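AimR transcriptional regulator (Bacillus phage phi3T, PDB 5ZVV) activates transcription of the phage aimX locus as a homodimer, and turns into an inactive monomer on binding the arbitrium peptide, which tips infection toward lysogeny. Local coordinates at residues R80-I88 / F184-R192; L119-L130 / M154-I162. One frame throughout, in Å; residues are numbered along the deposited sequence.

Contact 1 of 2, residues R80-I88 / F184-R192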
loop_
_atom_site.group_PDB
_atom_site.type_symbol
_atom_site.label_atom_id
_atom_site.label_comp_id
_atom_site.label_asym_id
_atom_site.label_seq_id
_atom_site.Cartn_x
_atom_site.Cartn_y
_atom_site.Cartn_z
ATOM N N ARG A 80 14.966 -24.101 -17.124
ATOM C CA ARG A 80 14.012 -23.149 -16.559
ATOM C C ARG A 80 13.190 -23.794 -15.448
ATOM O O ARG A 80 13.049 -23.234 -14.346
ATOM C CB ARG A 80 13.110 -22.616 -17.673
ATOM C CG ARG A 80 13.877 -22.228 -18.926
ATOM C CD ARG A 80 12.987 -21.614 -20.000
ATOM N NE ARG A 80 13.701 -21.532 -21.270
ATOM C CZ ARG A 80 13.415 -22.261 -22.341
ATOM N NH1 ARG A 80 12.404 -23.115 -22.316
ATOM N NH2 ARG A 80 14.132 -22.124 -23.448
ATOM N N GLN A 81 12.642 -24.983 -15.721
ATOM C CA GLN A 81 12.000 -25.755 -14.663
ATOM C C GLN A 81 12.927 -25.909 -13.467
ATOM O O GLN A 81 12.495 -25.783 -12.313
ATOM C CB GLN A 81 11.580 -27.128 -15.194
ATOM C CG GLN A 81 10.511 -27.081 -16.266
ATOM C CD GLN A 81 10.154 -28.456 -16.799
ATOM O OE1 GLN A 81 11.026 -29.296 -17.013
ATOM N NE2 GLN A 81 8.865 -28.692 -17.010
ATOM N N SER A 82 14.214 -26.154 -13.724
ATOM C CA SER A 82 15.159 -26.356 -12.633
ATOM C C SER A 82 15.323 -25.092 -11.799
ATOM O O SER A 82 15.456 -25.169 -10.574
ATOM C CB SER A 82 16.511 -26.818 -13.177
ATOM O OG SER A 82 17.320 -25.718 -13.551
ATOM N N VAL A 83 15.308 -23.915 -12.436
ATOM C CA VAL A 83 15.454 -22.695 -11.647
ATOM C C VAL A 83 14.218 -22.472 -10.785
ATOM O O VAL A 83 14.326 -22.023 -9.633
ATOM C CB VAL A 83 15.769 -21.473 -12.539
ATOM C CG1 VAL A 83 14.511 -20.840 -13.121
ATOM C CG2 VAL A 83 16.557 -20.438 -11.744
ATOM N N GLU A 84 13.031 -22.820 -11.300
ATOM C CA GLU A 84 11.831 -22.653 -10.483
ATOM C C GLU A 84 11.813 -23.628 -9.310
ATOM O O GLU A 84 11.503 -23.244 -8.174
ATOM C CB GLU A 84 10.568 -22.811 -11.334
ATOM C CG GLU A 84 9.286 -23.047 -10.522
ATOM C CD GLU A 84 8.969 -21.934 -9.523
ATOM O OE1 GLU A 84 9.576 -20.844 -9.595
ATOM O OE2 GLU A 84 8.097 -22.153 -8.655
ATOM N N TYR A 85 12.136 -24.898 -9.564
ATOM C CA TYR A 85 12.175 -25.873 -8.478
ATOM C C TYR A 85 13.235 -25.506 -7.445
ATOM O O TYR A 85 13.008 -25.636 -6.236
ATOM C CB TYR A 85 12.430 -27.275 -9.038
ATOM C CG TYR A 85 12.143 -28.390 -8.058
ATOM C CD1 TYR A 85 10.838 -28.714 -7.708
ATOM C CD2 TYR A 85 13.175 -29.126 -7.493
ATOM C CE1 TYR A 85 10.570 -29.734 -6.816
ATOM C CE2 TYR A 85 12.918 -30.149 -6.601
ATOM C CZ TYR A 85 11.616 -30.449 -6.267
ATOM O OH TYR A 85 11.355 -31.467 -5.378
ATOM N N SER A 86 14.395 -25.035 -7.903
ATOM C CA SER A 86 15.447 -24.645 -6.970
ATOM C C SER A 86 15.005 -23.474 -6.107
ATOM O O SER A 86 15.214 -23.476 -4.889
ATOM C CB SER A 86 16.725 -24.301 -7.734
ATOM O OG SER A 86 17.797 -24.038 -6.846
ATOM N N ASP A 87 14.366 -22.469 -6.714
ATOM C CA ASP A 87 14.013 -21.279 -5.949
ATOM C C ASP A 87 12.848 -21.540 -5.000
ATOM O O ASP A 87 12.814 -20.986 -3.895
ATOM C CB ASP A 87 13.683 -20.120 -6.883
ATOM C CG ASP A 87 13.418 -18.838 -6.126
ATOM O OD1 ASP A 87 14.393 -18.221 -5.649
ATOM O OD2 ASP A 87 12.235 -18.460 -5.990
ATOM N N ILE A 88 11.880 -22.368 -5.406
ATOM C CA ILE A 88 10.755 -22.626 -4.511
ATOM C C ILE A 88 11.209 -23.431 -3.297
ATOM O O ILE A 88 10.621 -23.318 -2.214
ATOM C CB ILE A 88 9.599 -23.320 -5.259
ATOM C CG1 ILE A 88 8.293 -23.159 -4.478
ATOM C CG2 ILE A 88 9.900 -24.794 -5.488
ATOM C CD1 ILE A 88 7.078 -23.735 -5.176
ATOM N N PHE A 184 4.221 -28.564 -14.911
ATOM C CA PHE A 184 5.012 -28.442 -13.689
ATOM C C PHE A 184 5.096 -26.995 -13.211
ATOM O O PHE A 184 4.866 -26.703 -12.029
ATOM C CB PHE A 184 6.406 -29.022 -13.947
ATOM C CG PHE A 184 7.408 -28.714 -12.883
ATOM C CD1 PHE A 184 7.481 -29.487 -11.737
ATOM C CD2 PHE A 184 8.296 -27.662 -13.038
ATOM C CE1 PHE A 184 8.412 -29.207 -10.757
ATOM C CE2 PHE A 184 9.227 -27.379 -12.062
ATOM C CZ PHE A 184 9.287 -28.154 -10.922
ATOM N N ILE A 185 5.433 -26.076 -14.119
ATOM C CA ILE A 185 5.604 -24.674 -13.744
ATOM C C ILE A 185 4.303 -24.099 -13.195
ATOM O O ILE A 185 4.299 -23.406 -12.168
ATOM C CB ILE A 185 6.120 -23.862 -14.948
ATOM C CG1 ILE A 185 7.561 -24.258 -15.272
ATOM C CG2 ILE A 185 6.019 -22.367 -14.679
ATOM C CD1 ILE A 185 8.550 -23.895 -14.182
ATOM N N LYS A 186 3.179 -24.389 -13.859
ATOM C CA LYS A 186 1.901 -23.822 -13.438
ATOM C C LYS A 186 1.482 -24.342 -12.068
ATOM O O LYS A 186 0.928 -23.590 -11.257
ATOM C CB LYS A 186 0.821 -24.122 -14.480
ATOM C CG LYS A 186 -0.525 -23.471 -14.188
ATOM C CD LYS A 186 -1.511 -23.689 -15.327
ATOM C CE LYS A 186 -2.876 -23.117 -14.986
ATOM N NZ LYS A 186 -3.761 -23.040 -16.178
ATOM N N GLU A 187 1.741 -25.620 -11.784
ATOM C CA GLU A 187 1.439 -26.154 -10.458
ATOM C C GLU A 187 2.343 -25.537 -9.395
ATOM O O GLU A 187 1.893 -25.248 -8.276
ATOM C CB GLU A 187 1.569 -27.678 -10.464
ATOM C CG GLU A 187 0.599 -28.368 -11.406
ATOM C CD GLU A 187 -0.843 -28.026 -11.098
ATOM O OE1 GLU A 187 -1.290 -28.291 -9.960
ATOM O OE2 GLU A 187 -1.526 -27.477 -11.986
ATOM N N SER A 188 3.622 -25.331 -9.725
ATOM C CA SER A 188 4.532 -24.675 -8.789
ATOM C C SER A 188 4.048 -23.268 -8.453
ATOM O O SER A 188 3.956 -22.885 -7.276
ATOM C CB SER A 188 5.943 -24.639 -9.383
ATOM O OG SER A 188 6.909 -24.279 -8.409
ATOM N N PHE A 189 3.714 -22.486 -9.484
ATOM C CA PHE A 189 3.200 -21.139 -9.262
ATOM C C PHE A 189 1.907 -21.173 -8.459
ATOM O O PHE A 189 1.678 -20.314 -7.597
ATOM C CB PHE A 189 2.986 -20.435 -10.602
ATOM C CG PHE A 189 4.264 -20.079 -11.311
ATOM C CD1 PHE A 189 5.493 -20.259 -10.692
ATOM C CD2 PHE A 189 4.236 -19.550 -12.593
ATOM C CE1 PHE A 189 6.671 -19.929 -11.337
ATOM C CE2 PHE A 189 5.415 -19.211 -13.244
ATOM C CZ PHE A 189 6.632 -19.403 -12.616
ATOM N N LYS A 190 1.052 -22.165 -8.726
ATOM C CA LYS A 190 -0.179 -22.313 -7.957
ATOM C C LYS A 190 0.122 -22.486 -6.476
ATOM O O LYS A 190 -0.498 -21.838 -5.626
ATOM C CB LYS A 190 -0.996 -23.497 -8.479
ATOM C CG LYS A 190 -1.848 -23.201 -9.709
ATOM C CD LYS A 190 -2.639 -24.438 -10.119
ATOM C CE LYS A 190 -3.445 -24.205 -11.387
ATOM N NZ LYS A 190 -4.083 -25.466 -11.863
ATOM N N SER A 191 1.076 -23.356 -6.144
ATOM C CA SER A 191 1.428 -23.539 -4.739
ATOM C C SER A 191 1.960 -22.245 -4.128
ATOM O O SER A 191 1.585 -21.880 -3.004
ATOM C CB SER A 191 2.444 -24.672 -4.598
ATOM O OG SER A 191 3.648 -24.365 -5.278
ATOM N N ARG A 192 2.821 -21.530 -4.863
ATOM C CA ARG A 192 3.328 -20.243 -4.383
ATOM C C ARG A 192 2.188 -19.295 -4.022
ATOM O O ARG A 192 2.084 -18.820 -2.880
ATOM C CB ARG A 192 4.225 -19.600 -5.443
ATOM C CG ARG A 192 5.592 -20.235 -5.651
ATOM C CD ARG A 192 6.328 -19.464 -6.738
ATOM N NE ARG A 192 7.659 -19.980 -7.039
ATOM C CZ ARG A 192 8.776 -19.554 -6.456
ATOM N NH1 ARG A 192 8.725 -18.614 -5.522
ATOM N NH2 ARG A 192 9.944 -20.073 -6.805
HETATM O O HOH W 1 6.543 -26.927 -16.787
HETATM O O HOH W 2 10.863 -17.937 -3.397
#
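Arg192 reaches across to Glu84 and grips its carboxylate side-on, illustrating how a buried ion pair can be held in a fixed orientation between two helices. Arg192 NE gives a nearly straight bond to OE2 of Glu84 (2.7 Å, 167°) on the syn side, within the guanidinium plane. The bond from Arg192 NH2 to Glu84 OE1 is more bent (134°), meeting OE1 from above the carboxylate plane. Arg192 NH2 also bonds the anti lone pair of Asp87 OD2 at 2.9 Å, and Ile88 lies over one guanidinium face. Extended from CG to NE, Arg192 spans the interface, while Glu84, its chain bent at chi2, settles as a knob among Ile185, Ser188, Phe189 and Arg192. Phe189 brings its ring edge to OE1 of Glu84.

The other end is looser, apolar and water-bridged rather than salt-bridged, with Phe184 and Ile185 partly exposed. There Phe184 points CZ at Tyr85 CD1 (3.6 Å) with the ring planes oblique, and a water joins Gln81 NE2, which also bonds Asn45, to Ile185 N. The axes of the two segments come within 10.4 Å at an angle of 21°. Helix 108-124 packs beside both, touching Asp87 and Ile185, while helices 61-69 and 92-103 flank helix 77-88.

Contact 2 of 2, residues L119-L130 / M154-I162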
loop_
_atom_site.group_PDB
_atom_site.type_symbol
_atom_site.label_atom_id
_atom_site.label_comp_id
_atom_site.label_asym_id
_atom_site.label_seq_id
_atom_site.Cartn_x
_atom_site.Cartn_y
_atom_site.Cartn_z
ATOM N N LEU A 119 16.174 -10.728 -10.944
ATOM C CA LEU A 119 15.471 -9.645 -10.261
ATOM C C LEU A 119 14.795 -10.142 -8.991
ATOM O O LEU A 119 14.851 -9.479 -7.949
ATOM C CB LEU A 119 14.440 -9.010 -11.194
ATOM C CG LEU A 119 14.958 -8.256 -12.420
ATOM C CD1 LEU A 119 13.794 -7.707 -13.223
ATOM C CD2 LEU A 119 15.895 -7.139 -12.003
ATOM N N HIS A 120 14.145 -11.306 -9.069
ATOM C CA HIS A 120 13.513 -11.918 -7.903
ATOM C C HIS A 120 14.509 -12.074 -6.757
ATOM O O HIS A 120 14.220 -11.724 -5.604
ATOM C CB HIS A 120 12.925 -13.272 -8.311
ATOM C CG HIS A 120 12.390 -14.082 -7.172
ATOM N ND1 HIS A 120 11.500 -13.578 -6.250
ATOM C CD2 HIS A 120 12.599 -15.375 -6.825
ATOM C CE1 HIS A 120 11.195 -14.518 -5.375
ATOM N NE2 HIS A 120 11.848 -15.618 -5.701
ATOM N N ARG A 121 15.700 -12.584 -7.072
ATOM C CA ARG A 121 16.713 -12.823 -6.050
ATOM C C ARG A 121 17.279 -11.518 -5.510
ATOM O O ARG A 121 17.562 -11.408 -4.310
ATOM C CB ARG A 121 17.822 -13.703 -6.622
ATOM C CG ARG A 121 17.379 -15.136 -6.855
ATOM C CD ARG A 121 17.142 -15.828 -5.528
ATOM N NE ARG A 121 18.396 -16.015 -4.807
ATOM C CZ ARG A 121 18.515 -15.981 -3.484
ATOM N NH1 ARG A 121 17.454 -15.754 -2.723
ATOM N NH2 ARG A 121 19.702 -16.160 -2.924
ATOM N N LYS A 122 17.460 -10.519 -6.376
ATOM C CA LYS A 122 17.904 -9.214 -5.897
ATOM C C LYS A 122 16.873 -8.583 -4.973
ATOM O O LYS A 122 17.236 -7.858 -4.038
ATOM C CB LYS A 122 18.206 -8.293 -7.078
ATOM C CG LYS A 122 19.453 -8.680 -7.855
ATOM C CD LYS A 122 19.674 -7.755 -9.040
ATOM C CE LYS A 122 20.906 -8.160 -9.829
ATOM N NZ LYS A 122 21.086 -7.317 -11.043
ATOM N N LEU A 123 15.587 -8.850 -5.211
ATOM C CA LEU A 123 14.557 -8.393 -4.284
ATOM C C LEU A 123 14.624 -9.160 -2.971
ATOM O O LEU A 123 14.442 -8.575 -1.897
ATOM C CB LEU A 123 13.173 -8.532 -4.918
ATOM C CG LEU A 123 12.774 -7.488 -5.962
ATOM C CD1 LEU A 123 11.490 -7.904 -6.662
ATOM C CD2 LEU A 123 12.612 -6.122 -5.320
ATOM N N ASN A 124 14.879 -10.472 -3.037
ATOM C CA ASN A 124 15.021 -11.258 -1.814
ATOM C C ASN A 124 16.132 -10.710 -0.926
ATOM O O ASN A 124 15.974 -10.622 0.297
ATOM C CB ASN A 124 15.294 -12.726 -2.151
ATOM C CG ASN A 124 14.153 -13.380 -2.909
ATOM O OD1 ASN A 124 14.340 -14.414 -3.553
ATOM N ND2 ASN A 124 12.967 -12.780 -2.842
ATOM N N LYS A 125 17.260 -10.336 -1.524
ATOM C CA LYS A 125 18.407 -9.817 -0.790
ATOM C C LYS A 125 18.336 -8.313 -0.553
ATOM O O LYS A 125 19.264 -7.752 0.040
ATOM C CB LYS A 125 19.701 -10.145 -1.539
ATOM C CG LYS A 125 19.876 -11.605 -1.913
ATOM C CD LYS A 125 21.008 -11.750 -2.915
ATOM C CE LYS A 125 21.214 -13.191 -3.335
ATOM N NZ LYS A 125 22.248 -13.288 -4.403
ATOM N N ASN A 126 17.265 -7.653 -1.003
ATOM C CA ASN A 126 17.134 -6.196 -0.920
ATOM C C ASN A 126 18.321 -5.498 -1.586
ATOM O O ASN A 126 18.849 -4.504 -1.083
ATOM C CB ASN A 126 16.962 -5.733 0.529
ATOM C CG ASN A 126 16.492 -4.293 0.632
ATOM O OD1 ASN A 126 16.149 -3.668 -0.372
ATOM N ND2 ASN A 126 16.474 -3.761 1.849
ATOM N N GLU A 127 18.752 -6.033 -2.728
ATOM C CA GLU A 127 19.827 -5.442 -3.510
ATOM C C GLU A 127 19.309 -4.579 -4.649
ATOM O O GLU A 127 20.110 -3.982 -5.375
ATOM C CB GLU A 127 20.746 -6.537 -4.062
ATOM C CG GLU A 127 21.503 -7.305 -2.989
ATOM C CD GLU A 127 22.259 -8.497 -3.542
ATOM O OE1 GLU A 127 21.990 -8.887 -4.698
ATOM O OE2 GLU A 127 23.123 -9.044 -2.823
ATOM N N ILE A 128 17.991 -4.503 -4.823
ATOM C CA ILE A 128 17.371 -3.662 -5.836
ATOM C C ILE A 128 16.094 -3.083 -5.244
ATOM O O ILE A 128 15.485 -3.666 -4.342
ATOM C CB ILE A 128 17.080 -4.442 -7.139
ATOM C CG1 ILE A 128 16.780 -3.484 -8.294
ATOM C CG2 ILE A 128 15.925 -5.416 -6.940
ATOM C CD1 ILE A 128 16.393 -4.183 -9.580
ATOM N N SER A 129 15.705 -1.913 -5.738
ATOM C CA SER A 129 14.445 -1.321 -5.325
ATOM C C SER A 129 13.277 -2.048 -5.986
ATOM O O SER A 129 13.417 -2.692 -7.029
ATOM C CB SER A 129 14.410 0.166 -5.678
ATOM O OG SER A 129 13.108 0.698 -5.503
ATOM N N LEU A 130 12.108 -1.941 -5.356
ATOM C CA LEU A 130 10.907 -2.547 -5.920
ATOM C C LEU A 130 10.528 -1.877 -7.236
ATOM O O LEU A 130 10.225 -2.551 -8.229
ATOM C CB LEU A 130 9.763 -2.462 -4.911
ATOM C CG LEU A 130 8.501 -3.268 -5.204
ATOM C CD1 LEU A 130 7.953 -3.848 -3.912
ATOM C CD2 LEU A 130 7.453 -2.400 -5.883
HETATM N N MSE A 154 6.276 -12.431 -8.241
HETATM C CA MSE A 154 7.458 -12.197 -7.416
HETATM C C MSE A 154 7.343 -10.902 -6.625
HETATM O O MSE A 154 7.983 -10.741 -5.588
HETATM C CB MSE A 154 8.718 -12.161 -8.283
HETATM C CG MSE A 154 8.874 -10.884 -9.085
HETATM SE SE MSE A 154 10.456 -10.924 -10.218
HETATM C CE MSE A 154 10.544 -9.039 -10.729
ATOM N N LEU A 155 6.533 -9.970 -7.134
ATOM C CA LEU A 155 6.343 -8.706 -6.437
ATOM C C LEU A 155 5.626 -8.911 -5.112
ATOM O O LEU A 155 5.784 -8.105 -4.190
ATOM C CB LEU A 155 5.561 -7.730 -7.317
ATOM C CG LEU A 155 6.227 -7.271 -8.612
ATOM C CD1 LEU A 155 5.356 -6.251 -9.330
ATOM C CD2 LEU A 155 7.615 -6.696 -8.343
HETATM N N MSE A 156 4.849 -9.983 -4.993
HETATM C CA MSE A 156 4.085 -10.263 -3.780
HETATM C C MSE A 156 4.989 -10.587 -2.600
HETATM O O MSE A 156 4.663 -10.257 -1.459
HETATM C CB MSE A 156 3.110 -11.418 -4.019
HETATM C CG MSE A 156 2.054 -11.127 -5.062
HETATM SE SE MSE A 156 0.836 -12.626 -5.310
HETATM C CE MSE A 156 -0.033 -12.607 -3.559
ATOM N N TYR A 157 6.121 -11.242 -2.874
ATOM C CA TYR A 157 7.073 -11.529 -1.806
ATOM C C TYR A 157 7.672 -10.244 -1.249
ATOM O O TYR A 157 7.791 -10.087 -0.028
ATOM C CB TYR A 157 8.174 -12.463 -2.307
ATOM C CG TYR A 157 7.686 -13.853 -2.658
ATOM C CD1 TYR A 157 7.322 -14.752 -1.665
ATOM C CD2 TYR A 157 7.597 -14.266 -3.981
ATOM C CE1 TYR A 157 6.874 -16.022 -1.982
ATOM C CE2 TYR A 157 7.152 -15.532 -4.307
ATOM C CZ TYR A 157 6.792 -16.406 -3.302
ATOM O OH TYR A 157 6.350 -17.668 -3.621
ATOM N N ALA A 158 8.055 -9.314 -2.126
ATOM C CA ALA A 158 8.604 -8.042 -1.668
ATOM C C ALA A 158 7.560 -7.239 -0.899
ATOM O O ALA A 158 7.846 -6.700 0.180
ATOM C CB ALA A 158 9.136 -7.242 -2.857
ATOM N N TYR A 159 6.338 -7.151 -1.441
ATOM C CA TYR A 159 5.255 -6.471 -0.737
ATOM C C TYR A 159 4.996 -7.109 0.621
ATOM O O TYR A 159 4.726 -6.409 1.604
ATOM C CB TYR A 159 3.982 -6.485 -1.583
ATOM C CG TYR A 159 4.004 -5.547 -2.767
ATOM C CD1 TYR A 159 4.444 -4.238 -2.633
ATOM C CD2 TYR A 159 3.583 -5.972 -4.021
ATOM C CE1 TYR A 159 4.464 -3.378 -3.715
ATOM C CE2 TYR A 159 3.604 -5.123 -5.108
ATOM C CZ TYR A 159 4.046 -3.825 -4.950
ATOM O OH TYR A 159 4.065 -2.974 -6.030
ATOM N N LEU A 160 5.062 -8.442 0.691
ATOM C CA LEU A 160 4.993 -9.118 1.981
ATOM C C LEU A 160 6.162 -8.719 2.869
ATOM O O LEU A 160 5.995 -8.517 4.077
ATOM C CB LEU A 160 4.973 -10.634 1.783
ATOM C CG LEU A 160 5.122 -11.483 3.046
ATOM C CD1 LEU A 160 3.913 -11.317 3.951
ATOM C CD2 LEU A 160 5.340 -12.947 2.689
ATOM N N ASN A 161 7.355 -8.591 2.284
ATOM C CA ASN A 161 8.528 -8.245 3.078
ATOM C C ASN A 161 8.405 -6.853 3.682
ATOM O O ASN A 161 8.964 -6.593 4.753
ATOM C CB ASN A 161 9.792 -8.351 2.226
ATOM C CG ASN A 161 11.060 -8.189 3.044
ATOM O OD1 ASN A 161 11.427 -9.072 3.820
ATOM N ND2 ASN A 161 11.740 -7.059 2.871
ATOM N N ILE A 162 7.678 -5.948 3.026
ATOM C CA ILE A 162 7.448 -4.613 3.571
ATOM C C ILE A 162 6.043 -4.464 4.149
ATOM O O ILE A 162 5.611 -3.343 4.439
ATOM C CB ILE A 162 7.728 -3.524 2.523
ATOM C CG1 ILE A 162 6.854 -3.726 1.286
ATOM C CG2 ILE A 162 9.206 -3.517 2.148
ATOM C CD1 ILE A 162 7.041 -2.651 0.228
HETATM O O HOH W 3 10.450 -11.160 -5.100
#
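Met154, a selenomethionine, lies alongside His120, the two side chains running antiparallel. Met154 CB sits 3.7 Å from His120 ND1. With CG turned in over the backbone (chi1 75°) and the rest of the chain stretched out, Met154 SE comes to 3.9 Å from His120 CB. The CE methyl of Met154 ends against Leu119 CB, also at 3.9 Å, with Leu123 CD1 a little farther off. A water in the plane of the imidazole, at its edge, links ND1 of His120 to the carbonyl O of Met154, while CE1 of His120 approaches CD2 of Tyr157 with the rings oblique (50°).

The segments belong to helices 108-124 and 145-161, which run almost parallel here (7°) with helix 130-139 between them in sequence, an arrangement consistent with the helical repeats of the TPR clan. A Schellman motif at Asn126 ends the first helix, and Ser129, at the N-cap of helix 130-139, makes a weak bond to the backbone N of Asn131. Leu130, at the start of that next helix, closes the far side: its CD1 fits between Ala158 CB (3.7 Å) and Tyr159 CE1 (3.5 Å), and its CD2 lies 3.4 Å from Tyr159 OH. Close by, Leu155 packs on Asn131 of the second subunit.

In the fold
Contact 2 is nested within the loop that contact 1 closes: along the chain the order is 80-88, 119-130, 154-162 and then 184-192. Their centres lie about 17 Å apart, and all four segments belong to the helical AimR family region. The two contacts meet through polar side chains. Arg192 NH1 probably hydrogen-bonds Tyr157 OH at 3.2 Å, while Asp87 OD2 receives a weak bond from His120 NE2, which ties the ionic cluster of contact 1 to His120 and Tyr157 of contact 2. The pair of helices 77-88 and 184-203 is thus linked to the pair 108-124 and 145-161, and contact 2 adds a touch on the second subunit of the active dimer.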